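Local coordinates for UPF0303 protein YBR137W (Saccharomyces cerevisiae, PDB 4CLC) that is a cytoplasmic protein of unknown function that belongs to the HbpS-like family, named after a haem-degrading protein, at residues 91-96 with 123-128. Residues are numbered along the deposited sequence; the frame is centred on the assembly and turned at random.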
ATOM      1  N   LYS D  91       4.174  17.756 -14.416  1.00 38.66           N
ATOM      2  CA  LYS D  91       4.027  18.207 -15.796  1.00 39.84           C
ATOM      3  C   LYS D  91       4.597  17.174 -16.760  1.00 43.14           C
ATOM      4  O   LYS D  91       3.937  16.775 -17.726  1.00 40.80           O
ATOM      5  CB  LYS D  91       4.707  19.554 -16.020  1.00 40.41           C
ATOM      6  CG  LYS D  91       4.078  20.704 -15.273  1.00 40.61           C
ATOM      7  CD  LYS D  91       4.651  22.025 -15.728  1.00 40.19           C
ATOM      8  CE  LYS D  91       4.298  23.150 -14.766  1.00 40.00           C
ATOM      9  NZ  LYS D  91       4.936  24.438 -15.195  1.00 47.60           N
ATOM     10  N   LYS D  92       5.829  16.753 -16.476  1.00 42.65           N
ATOM     11  CA  LYS D  92       6.571  15.780 -17.275  1.00 38.66           C
ATOM     12  C   LYS D  92       5.758  14.517 -17.450  1.00 40.15           C
ATOM     13  O   LYS D  92       5.680  13.963 -18.544  1.00 41.44           O
ATOM     14  CB  LYS D  92       7.918  15.457 -16.608  1.00 38.66           C
ATOM     15  CG  LYS D  92       8.768  14.465 -17.360  1.00 38.66           C
ATOM     16  CD  LYS D  92      10.106  14.212 -16.700  1.00 38.66           C
ATOM     17  CE  LYS D  92       9.964  13.724 -15.297  1.00 38.88           C
ATOM     18  NZ  LYS D  92      10.662  14.666 -14.386  1.00 42.38           N
ATOM     19  N   LYS D  93       5.139  14.077 -16.362  1.00 38.66           N
ATOM     20  CA  LYS D  93       4.380  12.848 -16.387  1.00 38.66           C
ATOM     21  C   LYS D  93       3.247  12.954 -17.406  1.00 45.05           C
ATOM     22  O   LYS D  93       3.124  12.100 -18.297  1.00 43.90           O
ATOM     23  CB  LYS D  93       3.842  12.499 -14.991  1.00 38.66           C
ATOM     24  CG  LYS D  93       3.390  11.051 -14.924  1.00 42.64           C
ATOM     25  CD  LYS D  93       3.089  10.556 -13.529  1.00 48.14           C
ATOM     26  CE  LYS D  93       2.828   9.044 -13.545  1.00 39.87           C
ATOM     27  NZ  LYS D  93       3.067   8.382 -12.221  1.00 38.66           N
ATOM     28  N   THR D  94       2.437  14.008 -17.289  1.00 45.45           N
ATOM     29  CA  THR D  94       1.372  14.259 -18.253  1.00 40.00           C
ATOM     30  C   THR D  94       1.916  14.264 -19.679  1.00 40.71           C
ATOM     31  O   THR D  94       1.462  13.485 -20.514  1.00 42.97           O
ATOM     32  CB  THR D  94       0.669  15.596 -18.004  1.00 43.95           C
ATOM     33  OG1 THR D  94       0.023  15.601 -16.721  1.00 41.40           O
ATOM     34  CG2 THR D  94      -0.342  15.831 -19.076  1.00 39.60           C
ATOM     35  N   ALA D  95       2.912  15.106 -19.946  1.00 38.66           N
ATOM     36  CA  ALA D  95       3.489  15.212 -21.287  1.00 38.66           C
ATOM     37  C   ALA D  95       3.960  13.891 -21.895  1.00 39.27           C
ATOM     38  O   ALA D  95       3.654  13.622 -23.052  1.00 41.93           O
ATOM     39  CB  ALA D  95       4.630  16.187 -21.279  1.00 42.91           C
ATOM     40  N   LEU D  96       4.699  13.071 -21.140  1.00 40.56           N
ATOM     41  CA  LEU D  96       5.253  11.824 -21.694  1.00 38.86           C
ATOM     42  C   LEU D  96       4.164  10.794 -21.953  1.00 38.89           C
ATOM     43  O   LEU D  96       4.253   9.974 -22.879  1.00 38.66           O
ATOM     44  CB  LEU D  96       6.321  11.238 -20.766  1.00 38.66           C
ATOM     45  CG  LEU D  96       7.692  11.926 -20.768  1.00 44.48           C
ATOM     46  CD1 LEU D  96       8.479  11.585 -19.500  1.00 40.73           C
ATOM     47  CD2 LEU D  96       8.493  11.596 -22.027  1.00 38.66           C
ATOM     48  N   LYS D 123      -3.063  14.630  -8.558  1.00 44.70           N
ATOM     49  CA  LYS D 123      -2.016  14.823  -7.552  1.00 49.40           C
ATOM     50  C   LYS D 123      -0.723  14.357  -8.201  1.00 44.98           C
ATOM     51  O   LYS D 123       0.365  14.687  -7.750  1.00 48.91           O
ATOM     52  CB  LYS D 123      -2.278  14.064  -6.243  1.00 50.54           C
ATOM     53  CG  LYS D 123      -3.064  14.862  -5.179  1.00 47.00           C
ATOM     54  CD  LYS D 123      -4.556  14.840  -5.495  1.00 62.66           C
ATOM     55  CE  LYS D 123      -5.267  16.126  -5.060  1.00 64.92           C
ATOM     56  NZ  LYS D 123      -6.704  16.147  -5.499  1.00 61.52           N
ATOM     57  N   GLU D 124      -0.907  13.648  -9.308  1.00 38.66           N
ATOM     58  CA  GLU D 124       0.067  12.864 -10.038  1.00 40.64           C
ATOM     59  C   GLU D 124       0.375  13.516 -11.393  1.00 46.95           C
ATOM     60  O   GLU D 124       1.534  13.680 -11.760  1.00 47.35           O
ATOM     61  CB  GLU D 124      -0.449  11.421 -10.219  1.00 48.13           C
ATOM     62  CG  GLU D 124       0.590  10.415 -10.737  1.00 50.26           C
ATOM     63  CD  GLU D 124       0.095   8.959 -10.797  1.00 52.68           C
ATOM     64  OE1 GLU D 124      -1.091   8.689 -10.500  1.00 56.40           O
ATOM     65  OE2 GLU D 124       0.912   8.075 -11.150  1.00 53.44           O
ATOM     66  N   TYR D 125      -0.656  13.766 -12.195  1.00 49.87           N
ATOM     67  CA  TYR D 125      -0.480  14.494 -13.453  1.00 45.23           C
ATOM     68  C   TYR D 125      -0.864  15.979 -13.361  1.00 44.27           C
ATOM     69  O   TYR D 125      -1.899  16.321 -12.819  1.00 46.07           O
ATOM     70  CB  TYR D 125      -1.300  13.837 -14.549  1.00 42.53           C
ATOM     71  CG  TYR D 125      -0.950  12.399 -14.841  1.00 44.16           C
ATOM     72  CD1 TYR D 125      -1.512  11.357 -14.097  1.00 44.52           C
ATOM     73  CD2 TYR D 125      -0.085  12.075 -15.870  1.00 38.66           C
ATOM     74  CE1 TYR D 125      -1.213  10.047 -14.363  1.00 38.66           C
ATOM     75  CE2 TYR D 125       0.217  10.764 -16.141  1.00 44.69           C
ATOM     76  CZ  TYR D 125      -0.351   9.751 -15.385  1.00 43.12           C
ATOM     77  OH  TYR D 125      -0.054   8.433 -15.674  1.00 44.21           O
ATOM     78  N   ALA D 126      -0.029  16.861 -13.890  1.00 43.45           N
ATOM     79  CA  ALA D 126      -0.348  18.285 -13.880  1.00 45.94           C
ATOM     80  C   ALA D 126      -0.756  18.739 -15.264  1.00 48.27           C
ATOM     81  O   ALA D 126      -0.184  18.309 -16.270  1.00 45.23           O
ATOM     82  CB  ALA D 126       0.817  19.108 -13.395  1.00 47.15           C
ATOM     83  N   PHE D 127      -1.808  19.541 -15.325  1.00 45.02           N
ATOM     84  CA  PHE D 127      -2.255  20.026 -16.607  1.00 44.33           C
ATOM     85  C   PHE D 127      -1.946  21.505 -16.927  1.00 52.17           C
ATOM     86  O   PHE D 127      -2.340  21.995 -17.999  1.00 51.96           O
ATOM     87  CB  PHE D 127      -3.728  19.673 -16.740  1.00 43.54           C
ATOM     88  CG  PHE D 127      -3.926  18.211 -16.961  1.00 42.55           C
ATOM     89  CD1 PHE D 127      -4.003  17.336 -15.882  1.00 39.65           C
ATOM     90  CD2 PHE D 127      -3.929  17.690 -18.253  1.00 42.86           C
ATOM     91  CE1 PHE D 127      -4.135  15.977 -16.091  1.00 38.92           C
ATOM     92  CE2 PHE D 127      -4.065  16.335 -18.470  1.00 38.66           C
ATOM     93  CZ  PHE D 127      -4.161  15.476 -17.389  1.00 40.06           C
ATOM     94  N   HIS D 128      -1.243  22.199 -16.019  1.00 47.58           N
ATOM     95  CA  HIS D 128      -0.598  23.490 -16.337  1.00 44.26           C
ATOM     96  C   HIS D 128       0.538  23.298 -17.332  1.00 45.49           C
ATOM     97  O   HIS D 128       1.048  22.190 -17.486  1.00 46.73           O
ATOM     98  CB  HIS D 128      -0.040  24.159 -15.099  1.00 40.84           C
ATOM     99  CG  HIS D 128      -1.088  24.585 -14.122  1.00 48.63           C
ATOM    100  ND1 HIS D 128      -2.269  23.896 -13.948  1.00 47.22           N
ATOM    101  CD2 HIS D 128      -1.102  25.593 -13.217  1.00 45.62           C
ATOM    102  CE1 HIS D 128      -2.980  24.477 -13.000  1.00 45.97           C
ATOM    103  NE2 HIS D 128      -2.297  25.508 -12.539  1.00 49.55           N
TER
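T94 and A126 illustrate how a helix side chain can hold an extended loop in an HbpS-like fold: T94 OG1 donates to A126 O at 2.8 Å, from 44° out of the carbonyl plane. With OG1 beside the backbone N (chi1 -63°), the methyl CG2 of T94 is turned over the F127 ring, 4.3 Å from the centroid and off-centre. On the other flank K93 crosses Y125, its CD 4.1 Å from the ring centroid over one face, while T94 CA sits in plane at the ring edge. The K93 chain, extended from a chi1 of -164°, continues past the ring to a salt bridge with E124 OE2. Were K93 shortened to an alanine, E124 would probably lose its charge partner and this face of Y125 its aliphatic cover. K91 passes A126 with its CG 4.1 Å from A126 CB. Further out, R97 NH1 holds Y125 OH, while F118 packs against F127 with the ring planes about 10° apart. A126 is also backbone-bonded to R90, so the loop lies along helix 84-98 before strand 131-136. Beyond A126, the extended K91 chain ends with NZ hydrogen-bonded to G129 O and I148 O.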